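Local coordinates for rhogap protein (Gallus gallus, PDB 1F7C) that stimulates GTP hydrolysis by RhoA and Cdc42, this chain being the RhoGAP domain of a longer GTPase regulator, at residues L33-I45 with K147-L159. Sequence-based numbering, arbitrary orientation.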
ATOM      1  N   LEU A  33       8.532   5.899 -10.124  1.00 56.33           N
ATOM      2  CA  LEU A  33       7.101   6.002 -10.336  1.00 55.00           C
ATOM      3  C   LEU A  33       6.808   6.266 -11.810  1.00 55.76           C
ATOM      4  O   LEU A  33       6.116   7.227 -12.162  1.00 56.85           O
ATOM      5  CB  LEU A  33       6.500   7.121  -9.481  1.00 53.31           C
ATOM      6  CG  LEU A  33       6.308   6.815  -7.996  1.00 51.68           C
ATOM      7  CD1 LEU A  33       5.609   7.981  -7.312  1.00 50.44           C
ATOM      8  CD2 LEU A  33       5.484   5.551  -7.852  1.00 50.76           C
ATOM      9  N   ASP A  34       7.342   5.405 -12.671  1.00 54.69           N
ATOM     10  CA  ASP A  34       7.137   5.529 -14.110  1.00 55.30           C
ATOM     11  C   ASP A  34       6.122   4.480 -14.574  1.00 54.89           C
ATOM     12  O   ASP A  34       5.564   3.750 -13.756  1.00 55.66           O
ATOM     13  CB  ASP A  34       8.465   5.332 -14.833  1.00 55.71           C
ATOM     14  CG  ASP A  34       9.057   3.968 -14.582  1.00 58.13           C
ATOM     15  OD1 ASP A  34       8.908   3.459 -13.448  1.00 58.73           O
ATOM     16  OD2 ASP A  34       9.678   3.414 -15.511  1.00 59.21           O
ATOM     17  N   SER A  35       5.883   4.399 -15.878  1.00 53.38           N
ATOM     18  CA  SER A  35       4.926   3.429 -16.392  1.00 53.11           C
ATOM     19  C   SER A  35       5.311   1.997 -16.014  1.00 52.63           C
ATOM     20  O   SER A  35       4.453   1.118 -15.938  1.00 53.80           O
ATOM     21  CB  SER A  35       4.794   3.556 -17.914  1.00 52.43           C
ATOM     22  OG  SER A  35       6.040   3.357 -18.551  1.00 53.30           O
ATOM     23  N   ILE A  36       6.594   1.756 -15.771  1.00 51.24           N
ATOM     24  CA  ILE A  36       7.029   0.421 -15.393  1.00 49.86           C
ATOM     25  C   ILE A  36       6.516   0.108 -13.987  1.00 49.61           C
ATOM     26  O   ILE A  36       6.063  -1.005 -13.713  1.00 50.34           O
ATOM     27  CB  ILE A  36       8.564   0.305 -15.418  1.00 50.83           C
ATOM     28  CG1 ILE A  36       9.079   0.561 -16.835  1.00 52.45           C
ATOM     29  CG2 ILE A  36       8.996  -1.079 -14.956  1.00 50.79           C
ATOM     30  CD1 ILE A  36       8.589  -0.438 -17.856  1.00 54.38           C
ATOM     31  N   GLY A  37       6.587   1.105 -13.107  1.00 47.87           N
ATOM     32  CA  GLY A  37       6.113   0.944 -11.745  1.00 45.13           C
ATOM     33  C   GLY A  37       4.624   0.627 -11.682  1.00 43.61           C
ATOM     34  O   GLY A  37       4.228  -0.325 -11.015  1.00 43.19           O
ATOM     35  N   PHE A  38       3.796   1.417 -12.362  1.00 42.34           N
ATOM     36  CA  PHE A  38       2.358   1.165 -12.369  1.00 43.61           C
ATOM     37  C   PHE A  38       2.061  -0.190 -12.997  1.00 43.60           C
ATOM     38  O   PHE A  38       1.073  -0.833 -12.660  1.00 44.73           O
ATOM     39  CB  PHE A  38       1.607   2.239 -13.151  1.00 43.13           C
ATOM     40  CG  PHE A  38       1.446   3.529 -12.406  1.00 48.27           C
ATOM     41  CD1 PHE A  38       2.512   4.419 -12.278  1.00 49.10           C
ATOM     42  CD2 PHE A  38       0.226   3.860 -11.826  1.00 48.39           C
ATOM     43  CE1 PHE A  38       2.361   5.622 -11.584  1.00 49.70           C
ATOM     44  CE2 PHE A  38       0.064   5.061 -11.129  1.00 50.93           C
ATOM     45  CZ  PHE A  38       1.136   5.943 -11.009  1.00 49.48           C
ATOM     46  N   SER A  39       2.917  -0.606 -13.922  1.00 41.93           N
ATOM     47  CA  SER A  39       2.773  -1.887 -14.594  1.00 41.51           C
ATOM     48  C   SER A  39       2.983  -3.002 -13.566  1.00 41.34           C
ATOM     49  O   SER A  39       2.199  -3.945 -13.469  1.00 39.65           O
ATOM     50  CB  SER A  39       3.813  -1.994 -15.709  1.00 44.17           C
ATOM     51  OG  SER A  39       3.871  -3.304 -16.247  1.00 48.16           O
ATOM     52  N   ILE A  40       4.054  -2.874 -12.796  1.00 41.19           N
ATOM     53  CA  ILE A  40       4.385  -3.844 -11.766  1.00 40.15           C
ATOM     54  C   ILE A  40       3.259  -3.960 -10.740  1.00 40.81           C
ATOM     55  O   ILE A  40       2.841  -5.062 -10.393  1.00 42.45           O
ATOM     56  CB  ILE A  40       5.699  -3.443 -11.053  1.00 39.52           C
ATOM     57  CG1 ILE A  40       6.864  -3.545 -12.045  1.00 39.97           C
ATOM     58  CG2 ILE A  40       5.936  -4.324  -9.833  1.00 39.79           C
ATOM     59  CD1 ILE A  40       8.225  -3.311 -11.424  1.00 34.71           C
ATOM     60  N   ILE A  41       2.770  -2.825 -10.260  1.00 38.77           N
ATOM     61  CA  ILE A  41       1.696  -2.821  -9.286  1.00 39.46           C
ATOM     62  C   ILE A  41       0.422  -3.470  -9.820  1.00 40.41           C
ATOM     63  O   ILE A  41      -0.194  -4.286  -9.135  1.00 40.56           O
ATOM     64  CB  ILE A  41       1.371  -1.393  -8.835  1.00 38.13           C
ATOM     65  CG1 ILE A  41       2.542  -0.835  -8.035  1.00 36.78           C
ATOM     66  CG2 ILE A  41       0.099  -1.384  -7.992  1.00 37.69           C
ATOM     67  CD1 ILE A  41       2.796  -1.578  -6.751  1.00 34.03           C
ATOM     68  N   LYS A  42       0.028  -3.105 -11.037  1.00 39.48           N
ATOM     69  CA  LYS A  42      -1.172  -3.664 -11.644  1.00 41.26           C
ATOM     70  C   LYS A  42      -1.071  -5.173 -11.882  1.00 40.55           C
ATOM     71  O   LYS A  42      -2.021  -5.904 -11.636  1.00 40.21           O
ATOM     72  CB  LYS A  42      -1.486  -2.949 -12.960  1.00 40.82           C
ATOM     73  CG  LYS A  42      -1.989  -1.537 -12.763  1.00 46.90           C
ATOM     74  CD  LYS A  42      -2.373  -0.865 -14.076  1.00 52.08           C
ATOM     75  CE  LYS A  42      -1.169  -0.634 -14.970  1.00 54.07           C
ATOM     76  NZ  LYS A  42      -1.535   0.179 -16.170  1.00 60.39           N
ATOM     77  N   LYS A  43       0.079  -5.634 -12.361  1.00 40.91           N
ATOM     78  CA  LYS A  43       0.265  -7.052 -12.608  1.00 40.89           C
ATOM     79  C   LYS A  43       0.191  -7.828 -11.299  1.00 40.41           C
ATOM     80  O   LYS A  43      -0.343  -8.939 -11.257  1.00 41.46           O
ATOM     81  CB  LYS A  43       1.614  -7.307 -13.275  1.00 43.45           C
ATOM     82  CG  LYS A  43       1.761  -6.748 -14.677  1.00 45.20           C
ATOM     83  CD  LYS A  43       3.171  -7.033 -15.206  1.00 49.23           C
ATOM     84  CE  LYS A  43       3.413  -6.415 -16.581  1.00 51.08           C
ATOM     85  NZ  LYS A  43       2.492  -6.943 -17.630  1.00 52.74           N
ATOM     86  N   CYS A  44       0.722  -7.244 -10.228  1.00 38.59           N
ATOM     87  CA  CYS A  44       0.711  -7.898  -8.928  1.00 36.07           C
ATOM     88  C   CYS A  44      -0.668  -7.869  -8.288  1.00 36.29           C
ATOM     89  O   CYS A  44      -1.098  -8.847  -7.674  1.00 36.93           O
ATOM     90  CB  CYS A  44       1.724  -7.247  -7.993  1.00 36.04           C
ATOM     91  SG  CYS A  44       3.442  -7.621  -8.374  1.00 38.96           S
ATOM     92  N   ILE A  45      -1.363  -6.748  -8.430  1.00 34.35           N
ATOM     93  CA  ILE A  45      -2.694  -6.623  -7.854  1.00 33.19           C
ATOM     94  C   ILE A  45      -3.624  -7.627  -8.511  1.00 33.70           C
ATOM     95  O   ILE A  45      -4.364  -8.342  -7.841  1.00 31.50           O
ATOM     96  CB  ILE A  45      -3.281  -5.209  -8.064  1.00 32.12           C
ATOM     97  CG1 ILE A  45      -2.531  -4.199  -7.202  1.00 31.05           C
ATOM     98  CG2 ILE A  45      -4.755  -5.194  -7.730  1.00 30.51           C
ATOM     99  CD1 ILE A  45      -2.223  -4.708  -5.840  1.00 33.00           C
ATOM    100  N   LYS A 147       0.852  11.129  -9.732  1.00 33.87           N
ATOM    101  CA  LYS A 147       1.420   9.791  -9.676  1.00 33.68           C
ATOM    102  C   LYS A 147       1.384   9.100  -8.311  1.00 33.14           C
ATOM    103  O   LYS A 147       1.115   7.900  -8.240  1.00 33.50           O
ATOM    104  CB  LYS A 147       2.855   9.806 -10.223  1.00 36.12           C
ATOM    105  CG  LYS A 147       2.921  10.193 -11.700  1.00 39.72           C
ATOM    106  CD  LYS A 147       4.292   9.936 -12.331  1.00 43.60           C
ATOM    107  CE  LYS A 147       5.373  10.808 -11.724  1.00 42.25           C
ATOM    108  NZ  LYS A 147       6.657  10.670 -12.456  1.00 47.31           N
ATOM    109  N   ASN A 148       1.658   9.832  -7.236  1.00 31.93           N
ATOM    110  CA  ASN A 148       1.631   9.231  -5.908  1.00 29.26           C
ATOM    111  C   ASN A 148       0.195   8.900  -5.567  1.00 30.02           C
ATOM    112  O   ASN A 148      -0.100   7.810  -5.074  1.00 28.07           O
ATOM    113  CB  ASN A 148       2.191  10.183  -4.851  1.00 29.76           C
ATOM    114  CG  ASN A 148       3.647  10.560  -5.117  1.00 33.51           C
ATOM    115  OD1 ASN A 148       3.957  11.168  -6.136  1.00 28.81           O
ATOM    116  ND2 ASN A 148       4.541  10.189  -4.203  1.00 30.18           N
ATOM    117  N   ARG A 149      -0.693   9.851  -5.835  1.00 30.39           N
ATOM    118  CA  ARG A 149      -2.111   9.678  -5.565  1.00 30.27           C
ATOM    119  C   ARG A 149      -2.661   8.463  -6.325  1.00 30.52           C
ATOM    120  O   ARG A 149      -3.362   7.619  -5.756  1.00 27.93           O
ATOM    121  CB  ARG A 149      -2.879  10.952  -5.955  1.00 29.61           C
ATOM    122  CG  ARG A 149      -4.398  10.814  -5.834  1.00 36.25           C
ATOM    123  CD  ARG A 149      -5.181  12.121  -6.015  1.00 36.24           C
ATOM    124  NE  ARG A 149      -4.740  12.891  -7.174  1.00 42.84           N
ATOM    125  CZ  ARG A 149      -3.787  13.816  -7.124  1.00 45.27           C
ATOM    126  NH1 ARG A 149      -3.187  14.086  -5.970  1.00 44.36           N
ATOM    127  NH2 ARG A 149      -3.418  14.458  -8.223  1.00 48.51           N
ATOM    128  N   GLN A 150      -2.314   8.369  -7.605  1.00 30.04           N
ATOM    129  CA  GLN A 150      -2.782   7.280  -8.441  1.00 29.70           C
ATOM    130  C   GLN A 150      -2.356   5.907  -7.959  1.00 29.81           C
ATOM    131  O   GLN A 150      -3.182   5.006  -7.869  1.00 28.04           O
ATOM    132  CB  GLN A 150      -2.310   7.469  -9.876  1.00 34.74           C
ATOM    133  CG  GLN A 150      -3.361   8.038 -10.804  1.00 42.71           C
ATOM    134  CD  GLN A 150      -2.878   8.094 -12.246  1.00 50.10           C
ATOM    135  OE1 GLN A 150      -2.294   7.127 -12.756  1.00 54.31           O
ATOM    136  NE2 GLN A 150      -3.125   9.220 -12.914  1.00 49.17           N
ATOM    137  N   MET A 151      -1.070   5.735  -7.669  1.00 27.47           N
ATOM    138  CA  MET A 151      -0.597   4.447  -7.204  1.00 27.61           C
ATOM    139  C   MET A 151      -1.210   4.126  -5.849  1.00 27.44           C
ATOM    140  O   MET A 151      -1.592   2.992  -5.584  1.00 24.74           O
ATOM    141  CB  MET A 151       0.918   4.430  -7.088  1.00 28.45           C
ATOM    142  CG  MET A 151       1.438   3.046  -6.850  1.00 34.56           C
ATOM    143  SD  MET A 151       3.178   2.925  -7.195  1.00 45.49           S
ATOM    144  CE  MET A 151       3.150   3.047  -8.973  1.00 41.58           C
ATOM    145  N   LEU A 152      -1.299   5.142  -5.002  1.00 24.87           N
ATOM    146  CA  LEU A 152      -1.872   4.992  -3.684  1.00 26.76           C
ATOM    147  C   LEU A 152      -3.346   4.554  -3.818  1.00 27.55           C
ATOM    148  O   LEU A 152      -3.868   3.792  -3.001  1.00 25.98           O
ATOM    149  CB  LEU A 152      -1.775   6.331  -2.951  1.00 27.34           C
ATOM    150  CG  LEU A 152      -2.037   6.341  -1.452  1.00 31.74           C
ATOM    151  CD1 LEU A 152      -0.997   5.468  -0.730  1.00 30.47           C
ATOM    152  CD2 LEU A 152      -1.982   7.777  -0.958  1.00 34.23           C
ATOM    153  N   HIS A 153      -4.007   5.044  -4.860  1.00 28.25           N
ATOM    154  CA  HIS A 153      -5.405   4.717  -5.107  1.00 28.62           C
ATOM    155  C   HIS A 153      -5.576   3.234  -5.457  1.00 28.35           C
ATOM    156  O   HIS A 153      -6.445   2.559  -4.904  1.00 29.28           O
ATOM    157  CB  HIS A 153      -5.960   5.585  -6.239  1.00 27.63           C
ATOM    158  CG  HIS A 153      -7.436   5.448  -6.434  1.00 30.85           C
ATOM    159  ND1 HIS A 153      -8.112   6.058  -7.468  1.00 31.10           N
ATOM    160  CD2 HIS A 153      -8.372   4.786  -5.711  1.00 32.04           C
ATOM    161  CE1 HIS A 153      -9.400   5.779  -7.372  1.00 28.89           C
ATOM    162  NE2 HIS A 153      -9.584   5.010  -6.315  1.00 29.96           N
ATOM    163  N   LEU A 154      -4.753   2.740  -6.378  1.00 26.81           N
ATOM    164  CA  LEU A 154      -4.800   1.343  -6.788  1.00 28.36           C
ATOM    165  C   LEU A 154      -4.537   0.440  -5.602  1.00 28.53           C
ATOM    166  O   LEU A 154      -5.200  -0.573  -5.434  1.00 31.59           O
ATOM    167  CB  LEU A 154      -3.745   1.041  -7.851  1.00 27.88           C
ATOM    168  CG  LEU A 154      -3.867   1.682  -9.228  1.00 31.15           C
ATOM    169  CD1 LEU A 154      -2.611   1.369 -10.048  1.00 33.35           C
ATOM    170  CD2 LEU A 154      -5.098   1.159  -9.926  1.00 30.63           C
ATOM    171  N   LEU A 155      -3.550   0.803  -4.790  1.00 27.32           N
ATOM    172  CA  LEU A 155      -3.197   0.016  -3.625  1.00 27.32           C
ATOM    173  C   LEU A 155      -4.280  -0.066  -2.562  1.00 25.35           C
ATOM    174  O   LEU A 155      -4.563  -1.150  -2.073  1.00 22.35           O
ATOM    175  CB  LEU A 155      -1.919   0.552  -2.989  1.00 30.82           C
ATOM    176  CG  LEU A 155      -0.627  -0.121  -3.445  1.00 37.23           C
ATOM    177  CD1 LEU A 155       0.575   0.643  -2.878  1.00 37.20           C
ATOM    178  CD2 LEU A 155      -0.625  -1.576  -2.987  1.00 34.27           C
ATOM    179  N   MET A 156      -4.872   1.070  -2.197  1.00 24.48           N
ATOM    180  CA  MET A 156      -5.910   1.074  -1.169  1.00 27.11           C
ATOM    181  C   MET A 156      -7.208   0.375  -1.620  1.00 28.94           C
ATOM    182  O   MET A 156      -7.887  -0.281  -0.828  1.00 25.24           O
ATOM    183  CB  MET A 156      -6.215   2.510  -0.719  1.00 27.15           C
ATOM    184  CG  MET A 156      -5.065   3.227  -0.007  1.00 26.09           C
ATOM    185  SD  MET A 156      -4.389   2.308   1.397  1.00 29.02           S
ATOM    186  CE  MET A 156      -2.912   1.668   0.669  1.00 26.14           C
ATOM    187  N   ASN A 157      -7.551   0.521  -2.894  1.00 30.47           N
ATOM    188  CA  ASN A 157      -8.744  -0.115  -3.434  1.00 28.66           C
ATOM    189  C   ASN A 157      -8.557  -1.626  -3.299  1.00 28.53           C
ATOM    190  O   ASN A 157      -9.461  -2.339  -2.856  1.00 25.14           O
ATOM    191  CB  ASN A 157      -8.902   0.265  -4.906  1.00 30.90           C
ATOM    192  CG  ASN A 157     -10.075  -0.424  -5.568  1.00 32.65           C
ATOM    193  OD1 ASN A 157     -11.223  -0.012  -5.413  1.00 34.03           O
ATOM    194  ND2 ASN A 157      -9.791  -1.486  -6.309  1.00 34.90           N
ATOM    195  N   HIS A 158      -7.361  -2.091  -3.665  1.00 23.95           N
ATOM    196  CA  HIS A 158      -6.998  -3.505  -3.614  1.00 23.04           C
ATOM    197  C   HIS A 158      -6.945  -4.064  -2.195  1.00 23.51           C
ATOM    198  O   HIS A 158      -7.415  -5.182  -1.940  1.00 24.51           O
ATOM    199  CB  HIS A 158      -5.643  -3.732  -4.309  1.00 23.05           C
ATOM    200  CG  HIS A 158      -5.033  -5.072  -4.027  1.00 23.84           C
ATOM    201  ND1 HIS A 158      -5.507  -6.243  -4.581  1.00 23.93           N
ATOM    202  CD2 HIS A 158      -4.006  -5.429  -3.217  1.00 25.08           C
ATOM    203  CE1 HIS A 158      -4.800  -7.262  -4.126  1.00 25.51           C
ATOM    204  NE2 HIS A 158      -3.882  -6.796  -3.298  1.00 26.78           N
ATOM    205  N   LEU A 159      -6.368  -3.302  -1.271  1.00 23.89           N
ATOM    206  CA  LEU A 159      -6.271  -3.754   0.117  1.00 24.94           C
ATOM    207  C   LEU A 159      -7.653  -3.854   0.771  1.00 26.00           C
ATOM    208  O   LEU A 159      -7.870  -4.714   1.616  1.00 27.29           O
ATOM    209  CB  LEU A 159      -5.359  -2.829   0.935  1.00 23.40           C
ATOM    210  CG  LEU A 159      -3.871  -2.819   0.541  1.00 22.25           C
ATOM    211  CD1 LEU A 159      -3.099  -1.989   1.538  1.00 24.28           C
ATOM    212  CD2 LEU A 159      -3.313  -4.228   0.517  1.00 23.20           C
TER
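Phe38 is the knob of a knobs-into-holes fit: its ring drops among Lys147, Gln150, Met151 and Leu154, joining helices 35-51 and 146-164 of the all-helical RhoGAP domain. The axes of helices 35-45 and 147-159 run nearly parallel, 6° apart, 10.7 Å at closest approach. The tight part centres on Met151. With its CG anti to the backbone N (chi1 -170°) and a bend at chi3, its chain sets CE over one face of the Phe38 ring, 3.7 Å from the centroid, a CH-pi contact. Its SD packs 3.6 Å from Leu33 CD2 and lies 3.9 Å from Ile41 CG1, while Tyr104 of helix 94-106 also touches this methionine. Replacing Phe38 with an alanine would probably empty the hole beside Gln150 and Leu154 and free Met151 CE to turn. The solvent side is looser: Lys147 lays CD and CE along Leu33 O and gives it just a weak hydrogen bond, and Lys42 meets Leu154 through CG alone. Gln150 puts CB at the Phe38 ring edge, its amide turned 70° from the ring, NE2 hydrogen-bonded to Glu146 OE1. Back in the buried part, Glu49 and Tyr59 hydrogen-bond His158 ND1 and NE2, and Ile45 CD1 sits over one ring face, 3.3 Å from His158 CD2.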